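Local coordinates for putative oxidoreductase (Bacteroides fragilis NCTC 9343, PDB 3FHL), which probably acts as a nucleotide-dependent oxidoreductase of the Gfo/Idh/MocA family, with an NAD-binding Rossmann domain joined to a C-terminal alpha/beta domain, at residues N124-A129 / L183-I188; G308-N313 / L324-Q329. All blocks are in the same frame, centred on the assembly; numbering follows the deposited sequence.

Interaction 1 of 2, residues N124-A129 / L183-I188; sequences NRRWDA and LIDQAI
Gln186 NE2 donates one hydrogen to Arg125 O at 2.9 Å, in the loop that leaves the Rossmann fold after strand 119-122, and the other to water 1, which bridges to the same loop. The carbonyl oxygen lies almost in the amide plane of Gln186, yet NE2 itself stands above the carbonyl plane of Arg125, 57° out of it. Water 1 can donate to Asp128 OD2, which also receives Arg125 NH1 through a syn lone pair at 2.8 Å, a salt bridge that links the start of the turn to Asp128, three residues on. One residue earlier on helix 180-191, Asp185 forms a side-on, two-pronged salt bridge with Arg126. A chi1 of 179° places the Asp185 carboxylate beside the guanidinium, nearly coplanar with it. The charged pair is buried, and Arg126 has further partners in Asp330, through NH1, and the backbone oxygen of Glu325, through NH2; its positive charge is thus probably shared between two aspartates. Within the pair the two bonds differ in shape: Arg126 NE reaches Asp185 OD2 over 2.8 Å close to the guanidinium plane, whereas Asp185 OD1, the acceptor for Arg126 NH1, is tilted 19° from that plane.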
ATOM      1  N   ASN C 124     -18.864  15.328  -0.207  1.00 28.16           N
ATOM      2  CA  ASN C 124     -18.716  15.742  -1.595  1.00 28.55           C
ATOM      3  C   ASN C 124     -17.755  14.949  -2.471  1.00 30.84           C
ATOM      4  O   ASN C 124     -17.822  15.048  -3.701  1.00 25.79           O
ATOM      5  CB  ASN C 124     -18.353  17.223  -1.683  1.00 31.58           C
ATOM      6  CG  ASN C 124     -17.069  17.572  -0.957  1.00 38.34           C
ATOM      7  OD1 ASN C 124     -16.470  16.768  -0.256  1.00 41.65           O
ATOM      8  ND2 ASN C 124     -16.653  18.804  -1.114  1.00 42.21           N
ATOM      9  N   ARG C 125     -16.872  14.165  -1.854  1.00 29.98           N
ATOM     10  CA  ARG C 125     -15.867  13.445  -2.630  1.00 29.54           C
ATOM     11  C   ARG C 125     -16.427  12.245  -3.376  1.00 26.08           C
ATOM     12  O   ARG C 125     -15.726  11.609  -4.167  1.00 27.16           O
ATOM     13  CB  ARG C 125     -14.631  13.114  -1.788  1.00 28.69           C
ATOM     14  CG  ARG C 125     -13.807  14.380  -1.465  1.00 27.86           C
ATOM     15  CD  ARG C 125     -12.405  14.037  -1.016  1.00 31.32           C
ATOM     16  NE  ARG C 125     -11.632  15.220  -0.634  1.00 30.52           N
ATOM     17  CZ  ARG C 125     -10.934  15.980  -1.478  1.00 40.65           C
ATOM     18  NH1 ARG C 125     -10.908  15.709  -2.785  1.00 32.08           N
ATOM     19  NH2 ARG C 125     -10.267  17.026  -1.007  1.00 38.16           N
ATOM     20  N   ARG C 126     -17.719  11.988  -3.180  1.00 25.74           N
ATOM     21  CA  ARG C 126     -18.459  11.087  -4.053  1.00 27.48           C
ATOM     22  C   ARG C 126     -18.585  11.674  -5.465  1.00 25.10           C
ATOM     23  O   ARG C 126     -18.850  10.952  -6.422  1.00 25.88           O
ATOM     24  CB  ARG C 126     -19.846  10.824  -3.483  1.00 31.73           C
ATOM     25  CG  ARG C 126     -19.826  10.165  -2.127  1.00 36.80           C
ATOM     26  CD  ARG C 126     -21.171   9.595  -1.809  1.00 33.67           C
ATOM     27  NE  ARG C 126     -21.328   9.209  -0.411  1.00 33.44           N
ATOM     28  CZ  ARG C 126     -22.472   8.764   0.093  1.00 34.54           C
ATOM     29  NH1 ARG C 126     -22.561   8.414   1.366  1.00 34.08           N
ATOM     30  NH2 ARG C 126     -23.534   8.662  -0.692  1.00 37.96           N
ATOM     31  N   TRP C 127     -18.363  12.981  -5.587  1.00 24.64           N
ATOM     32  CA  TRP C 127     -18.410  13.637  -6.899  1.00 26.46           C
ATOM     33  C   TRP C 127     -17.051  14.183  -7.339  1.00 29.37           C
ATOM     34  O   TRP C 127     -16.979  15.065  -8.187  1.00 29.02           O
ATOM     35  CB  TRP C 127     -19.477  14.746  -6.909  1.00 26.58           C
ATOM     36  CG  TRP C 127     -20.893  14.218  -6.794  1.00 29.65           C
ATOM     37  CD1 TRP C 127     -21.698  13.782  -7.818  1.00 34.43           C
ATOM     38  CD2 TRP C 127     -21.646  14.050  -5.596  1.00 30.72           C
ATOM     39  NE1 TRP C 127     -22.911  13.352  -7.320  1.00 31.59           N
ATOM     40  CE2 TRP C 127     -22.907  13.509  -5.961  1.00 28.92           C
ATOM     41  CE3 TRP C 127     -21.382  14.292  -4.241  1.00 27.51           C
ATOM     42  CZ2 TRP C 127     -23.895  13.220  -5.023  1.00 24.63           C
ATOM     43  CZ3 TRP C 127     -22.374  14.010  -3.310  1.00 28.18           C
ATOM     44  CH2 TRP C 127     -23.613  13.472  -3.706  1.00 32.49           C
ATOM     45  N   ASP C 128     -15.967  13.661  -6.759  1.00 30.92           N
ATOM     46  CA  ASP C 128     -14.625  13.925  -7.298  1.00 29.91           C
ATOM     47  C   ASP C 128     -14.548  13.285  -8.674  1.00 22.79           C
ATOM     48  O   ASP C 128     -15.145  12.231  -8.884  1.00 28.68           O
ATOM     49  CB  ASP C 128     -13.547  13.322  -6.387  1.00 29.74           C
ATOM     50  CG  ASP C 128     -13.118  14.264  -5.265  1.00 25.65           C
ATOM     51  OD1 ASP C 128     -13.662  15.384  -5.155  1.00 26.13           O
ATOM     52  OD2 ASP C 128     -12.217  13.889  -4.481  1.00 25.33           O
ATOM     53  N   ALA C 129     -13.823  13.921  -9.600  1.00 26.94           N
ATOM     54  CA  ALA C 129     -13.607  13.374 -10.950  1.00 24.28           C
ATOM     55  C   ALA C 129     -13.070  11.945 -10.939  1.00 28.32           C
ATOM     56  O   ALA C 129     -13.563  11.092 -11.675  1.00 26.63           O
ATOM     57  CB  ALA C 129     -12.660  14.293 -11.768  1.00 28.92           C
ATOM     58  N   LEU C 183     -12.365   8.372   2.222  1.00 28.76           N
ATOM     59  CA  LEU C 183     -11.985   7.136   1.530  1.00 25.36           C
ATOM     60  C   LEU C 183     -12.871   5.976   1.929  1.00 22.68           C
ATOM     61  O   LEU C 183     -13.209   5.140   1.094  1.00 27.77           O
ATOM     62  CB  LEU C 183     -10.511   6.769   1.815  1.00 24.10           C
ATOM     63  CG  LEU C 183      -9.458   7.829   1.440  1.00 21.91           C
ATOM     64  CD1 LEU C 183      -8.066   7.261   1.561  1.00 28.45           C
ATOM     65  CD2 LEU C 183      -9.668   8.362   0.005  1.00 23.67           C
ATOM     66  N   ILE C 184     -13.164   5.890   3.223  1.00 24.81           N
ATOM     67  CA  ILE C 184     -14.059   4.870   3.752  1.00 26.01           C
ATOM     68  C   ILE C 184     -15.473   5.036   3.178  1.00 28.31           C
ATOM     69  O   ILE C 184     -16.073   4.063   2.727  1.00 26.26           O
ATOM     70  CB  ILE C 184     -14.111   4.893   5.298  1.00 29.17           C
ATOM     71  CG1 ILE C 184     -12.762   4.459   5.895  1.00 30.15           C
ATOM     72  CG2 ILE C 184     -15.186   3.942   5.778  1.00 25.45           C
ATOM     73  CD1 ILE C 184     -12.504   4.941   7.315  1.00 24.06           C
ATOM     74  N   ASP C 185     -15.989   6.269   3.189  1.00 25.02           N
ATOM     75  CA  ASP C 185     -17.299   6.546   2.570  1.00 30.27           C
ATOM     76  C   ASP C 185     -17.412   6.021   1.138  1.00 28.77           C
ATOM     77  O   ASP C 185     -18.349   5.285   0.807  1.00 27.54           O
ATOM     78  CB  ASP C 185     -17.617   8.037   2.609  1.00 24.16           C
ATOM     79  CG  ASP C 185     -18.954   8.362   1.957  1.00 39.14           C
ATOM     80  OD1 ASP C 185     -20.008   7.863   2.444  1.00 33.20           O
ATOM     81  OD2 ASP C 185     -18.939   9.114   0.954  1.00 31.54           O
ATOM     82  N   GLN C 186     -16.420   6.358   0.318  1.00 26.68           N
ATOM     83  CA  GLN C 186     -16.326   5.859  -1.049  1.00 27.24           C
ATOM     84  C   GLN C 186     -16.300   4.344  -1.115  1.00 30.19           C
ATOM     85  O   GLN C 186     -17.000   3.762  -1.945  1.00 27.77           O
ATOM     86  CB  GLN C 186     -15.082   6.422  -1.742  1.00 25.43           C
ATOM     87  CG  GLN C 186     -15.154   7.922  -2.119  1.00 21.74           C
ATOM     88  CD  GLN C 186     -13.828   8.431  -2.672  1.00 29.65           C
ATOM     89  OE1 GLN C 186     -12.806   7.761  -2.544  1.00 27.26           O
ATOM     90  NE2 GLN C 186     -13.838   9.619  -3.288  1.00 24.60           N
ATOM     91  N   ALA C 187     -15.513   3.696  -0.243  1.00 29.73           N
ATOM     92  CA  ALA C 187     -15.397   2.229  -0.300  1.00 26.53           C
ATOM     93  C   ALA C 187     -16.704   1.541   0.059  1.00 26.91           C
ATOM     94  O   ALA C 187     -17.083   0.557  -0.584  1.00 28.02           O
ATOM     95  CB  ALA C 187     -14.252   1.713   0.593  1.00 23.47           C
ATOM     96  N   ILE C 188     -17.380   2.070   1.076  1.00 25.55           N
ATOM     97  CA  ILE C 188     -18.709   1.559   1.494  1.00 29.29           C
ATOM     98  C   ILE C 188     -19.754   1.732   0.389  1.00 28.76           C
ATOM     99  O   ILE C 188     -20.546   0.821   0.126  1.00 25.62           O
ATOM    100  CB  ILE C 188     -19.205   2.230   2.800  1.00 28.84           C
ATOM    101  CG1 ILE C 188     -18.298   1.852   3.978  1.00 30.26           C
ATOM    102  CG2 ILE C 188     -20.664   1.836   3.128  1.00 34.48           C
ATOM    103  CD1 ILE C 188     -18.520   2.756   5.196  1.00 35.39           C
TER
HETATM  104  O   HOH W   1     -11.816  11.248  -4.438  1.00 26.65           O

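Interaction 2 of 2, residues G308-N313 / L324-Q329; sequences GGFYQN and LETHAQ
Asn313 and Glu325 lie obliquely against each other, with the amide and carboxylate planes turned 63° apart. The amide oxygen carries the direct bond: Glu325 N donates to Asn313 OD1 at 2.9 Å along a nearly straight path, from a position tilted 24° from the carbonyl plane. With its CG trans to the backbone N (chi1 176°), Asn313 carries its amide out from helix 309-320 to the turn that precedes helix 328-347. The other end of the amide, ND2, approaches Glu325 OE2 at 3.5 Å with too poor an angle for a hydrogen bond and instead donates to Pro323 O, which fixes the rotation of the amide. Leu324 CD1 packs against the oxygen end, 3.7 Å from Asn313 OD1.

One helical turn earlier, the Phe310 ring meets Thr326 at a slant. Its CE1 comes within 3.4 Å of Thr326 OG1, while the methyl CG2 lies 3.8 Å from the same ring carbon. Water 2 joins the two pairs, donating to Phe310 O and Asn313 OD1 and accepting from Thr326 OG1. That hydroxyl also bonds Ser120 OG.

Ser120 belongs to strand 119-122, an edge strand of the parallel Rossmann sheet within this chain, and backbone bonds from Thr326 to Val121 and from Ala328 to Leu119 lay the turn along it, with Ala328 reaching helix 102-115 beyond.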
ATOM      1  N   GLY C 308     -21.623  20.016  -7.762  1.00 29.71           N
ATOM      2  CA  GLY C 308     -23.019  20.440  -7.929  1.00 30.91           C
ATOM      3  C   GLY C 308     -23.997  19.284  -7.860  1.00 32.37           C
ATOM      4  O   GLY C 308     -25.174  19.484  -7.546  1.00 29.70           O
ATOM      5  N   GLY C 309     -23.489  18.074  -8.108  1.00 24.24           N
ATOM      6  CA  GLY C 309     -24.289  16.845  -8.087  1.00 28.62           C
ATOM      7  C   GLY C 309     -24.912  16.546  -6.744  1.00 29.50           C
ATOM      8  O   GLY C 309     -25.934  15.844  -6.672  1.00 33.13           O
ATOM      9  N   PHE C 310     -24.302  17.062  -5.676  1.00 29.06           N
ATOM     10  CA  PHE C 310     -24.841  16.892  -4.332  1.00 29.63           C
ATOM     11  C   PHE C 310     -26.224  17.556  -4.226  1.00 29.06           C
ATOM     12  O   PHE C 310     -27.178  16.947  -3.730  1.00 29.91           O
ATOM     13  CB  PHE C 310     -23.901  17.478  -3.274  1.00 22.90           C
ATOM     14  CG  PHE C 310     -24.476  17.455  -1.889  1.00 29.81           C
ATOM     15  CD1 PHE C 310     -24.473  16.278  -1.144  1.00 28.61           C
ATOM     16  CD2 PHE C 310     -25.055  18.600  -1.337  1.00 29.70           C
ATOM     17  CE1 PHE C 310     -25.005  16.243   0.136  1.00 31.10           C
ATOM     18  CE2 PHE C 310     -25.599  18.568  -0.048  1.00 28.11           C
ATOM     19  CZ  PHE C 310     -25.574  17.389   0.683  1.00 27.08           C
ATOM     20  N   TYR C 311     -26.293  18.795  -4.701  1.00 28.49           N
ATOM     21  CA  TYR C 311     -27.514  19.601  -4.706  1.00 29.78           C
ATOM     22  C   TYR C 311     -28.512  19.132  -5.747  1.00 32.40           C
ATOM     23  O   TYR C 311     -29.708  19.070  -5.469  1.00 31.36           O
ATOM     24  CB  TYR C 311     -27.163  21.091  -4.825  1.00 28.93           C
ATOM     25  CG  TYR C 311     -26.633  21.601  -3.508  1.00 33.05           C
ATOM     26  CD1 TYR C 311     -27.492  21.748  -2.418  1.00 34.42           C
ATOM     27  CD2 TYR C 311     -25.272  21.886  -3.325  1.00 30.83           C
ATOM     28  CE1 TYR C 311     -27.032  22.182  -1.187  1.00 37.98           C
ATOM     29  CE2 TYR C 311     -24.793  22.313  -2.088  1.00 29.18           C
ATOM     30  CZ  TYR C 311     -25.690  22.469  -1.027  1.00 36.22           C
ATOM     31  OH  TYR C 311     -25.265  22.888   0.206  1.00 34.38           O
ATOM     32  N   GLN C 312     -28.023  18.716  -6.916  1.00 28.05           N
ATOM     33  CA  GLN C 312     -28.904  18.158  -7.922  1.00 31.20           C
ATOM     34  C   GLN C 312     -29.607  16.917  -7.370  1.00 33.46           C
ATOM     35  O   GLN C 312     -30.812  16.739  -7.577  1.00 30.63           O
ATOM     36  CB  GLN C 312     -28.158  17.845  -9.226  1.00 26.32           C
ATOM     37  CG  GLN C 312     -29.052  17.322 -10.379  1.00 39.23           C
ATOM     38  CD  GLN C 312     -30.072  18.353 -10.897  1.00 44.08           C
ATOM     39  OE1 GLN C 312     -29.992  19.546 -10.590  1.00 37.05           O
ATOM     40  NE2 GLN C 312     -31.038  17.880 -11.687  1.00 37.34           N
ATOM     41  N   ASN C 313     -28.869  16.088  -6.633  1.00 30.46           N
ATOM     42  CA  ASN C 313     -29.476  14.932  -5.989  1.00 28.64           C
ATOM     43  C   ASN C 313     -30.532  15.298  -4.947  1.00 30.93           C
ATOM     44  O   ASN C 313     -31.568  14.637  -4.857  1.00 31.93           O
ATOM     45  CB  ASN C 313     -28.423  14.011  -5.370  1.00 29.77           C
ATOM     46  CG  ASN C 313     -29.049  12.848  -4.615  1.00 26.91           C
ATOM     47  OD1 ASN C 313     -28.907  12.741  -3.403  1.00 33.41           O
ATOM     48  ND2 ASN C 313     -29.784  11.998  -5.333  1.00 33.74           N
ATOM     49  N   LEU C 324     -32.301   9.579  -2.016  1.00 33.27           N
ATOM     50  CA  LEU C 324     -31.246  10.444  -1.514  1.00 30.80           C
ATOM     51  C   LEU C 324     -29.960   9.628  -1.454  1.00 34.09           C
ATOM     52  O   LEU C 324     -29.963   8.502  -0.961  1.00 33.54           O
ATOM     53  CB  LEU C 324     -31.620  10.961  -0.127  1.00 30.94           C
ATOM     54  CG  LEU C 324     -30.574  11.727   0.683  1.00 32.82           C
ATOM     55  CD1 LEU C 324     -30.241  13.033   0.016  1.00 29.97           C
ATOM     56  CD2 LEU C 324     -31.044  11.930   2.124  1.00 30.36           C
ATOM     57  N   GLU C 325     -28.868  10.178  -1.978  1.00 33.39           N
ATOM     58  CA  GLU C 325     -27.583   9.454  -1.971  1.00 36.07           C
ATOM     59  C   GLU C 325     -26.848   9.595  -0.639  1.00 32.19           C
ATOM     60  O   GLU C 325     -26.096   8.709  -0.245  1.00 37.41           O
ATOM     61  CB  GLU C 325     -26.680   9.926  -3.118  1.00 33.82           C
ATOM     62  CG  GLU C 325     -27.199   9.555  -4.511  1.00 38.80           C
ATOM     63  CD  GLU C 325     -26.297  10.047  -5.642  1.00 45.51           C
ATOM     64  OE1 GLU C 325     -25.065   9.833  -5.573  1.00 45.68           O
ATOM     65  OE2 GLU C 325     -26.822  10.643  -6.611  1.00 50.52           O
ATOM     66  N   THR C 326     -27.090  10.704   0.055  1.00 28.11           N
ATOM     67  CA  THR C 326     -26.265  11.120   1.176  1.00 26.26           C
ATOM     68  C   THR C 326     -27.009  11.128   2.513  1.00 27.10           C
ATOM     69  O   THR C 326     -26.917  12.085   3.284  1.00 26.92           O
ATOM     70  CB  THR C 326     -25.687  12.528   0.929  1.00 29.97           C
ATOM     71  OG1 THR C 326     -26.763  13.422   0.623  1.00 37.91           O
ATOM     72  CG2 THR C 326     -24.676  12.515  -0.258  1.00 28.34           C
ATOM     73  N   HIS C 327     -27.727  10.052   2.796  1.00 30.00           N
ATOM     74  CA  HIS C 327     -28.360   9.887   4.103  1.00 38.08           C
ATOM     75  C   HIS C 327     -27.358  10.085   5.233  1.00 36.78           C
ATOM     76  O   HIS C 327     -26.206   9.666   5.130  1.00 35.06           O
ATOM     77  CB  HIS C 327     -28.950   8.488   4.247  1.00 37.62           C
ATOM     78  CG  HIS C 327     -30.202   8.266   3.460  1.00 53.29           C
ATOM     79  ND1 HIS C 327     -30.223   7.553   2.282  1.00 56.27           N
ATOM     80  CD2 HIS C 327     -31.482   8.639   3.698  1.00 62.17           C
ATOM     81  CE1 HIS C 327     -31.460   7.508   1.819  1.00 60.98           C
ATOM     82  NE2 HIS C 327     -32.243   8.159   2.661  1.00 68.76           N
ATOM     83  N   ALA C 328     -27.807  10.720   6.312  1.00 33.24           N
ATOM     84  CA  ALA C 328     -26.987  10.901   7.510  1.00 30.07           C
ATOM     85  C   ALA C 328     -26.461   9.589   8.094  1.00 33.69           C
ATOM     86  O   ALA C 328     -25.375   9.573   8.692  1.00 34.45           O
ATOM     87  CB  ALA C 328     -27.757  11.674   8.564  1.00 29.00           C
ATOM     88  N   GLN C 329     -27.208   8.495   7.902  1.00 29.13           N
ATOM     89  CA  GLN C 329     -26.783   7.166   8.374  1.00 33.59           C
ATOM     90  C   GLN C 329     -25.441   6.756   7.739  1.00 34.78           C
ATOM     91  O   GLN C 329     -24.646   6.063   8.370  1.00 34.09           O
ATOM     92  CB  GLN C 329     -27.854   6.112   8.087  1.00 34.90           C
ATOM     93  CG  GLN C 329     -27.569   4.712   8.623  1.00 38.66           C
ATOM     94  CD  GLN C 329     -27.511   4.658  10.131  1.00 44.24           C
ATOM     95  OE1 GLN C 329     -28.396   5.177  10.816  1.00 42.05           O
ATOM     96  NE2 GLN C 329     -26.471   4.013  10.666  1.00 40.46           N
TER
HETATM   97  O   HOH W   2     -26.968  14.347  -2.032  1.00 27.96           O

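From the N terminus, the chain completes the Rossmann sheet with strand 119-122 and enters the loop 124-129. Interaction 1 brings helix 180-191 back against that loop, closing a span of 53 residues that includes most of helix 129-139 and all of strand 146-154. Interaction 2 follows in series, neither nested nor crossed with the first; it spans ten residues, mostly the rest of helix 309-320, and sets that helix against the turn into helix 328-347. Their centres are about 12 Å apart, and they touch directly: Trp127 CH2 packs on Phe310 CA at 3.7 Å, and its CZ2 also meets the Glu325 side chain. Together they join helix 180-191, the loop after strand 119-122 and the two later helices.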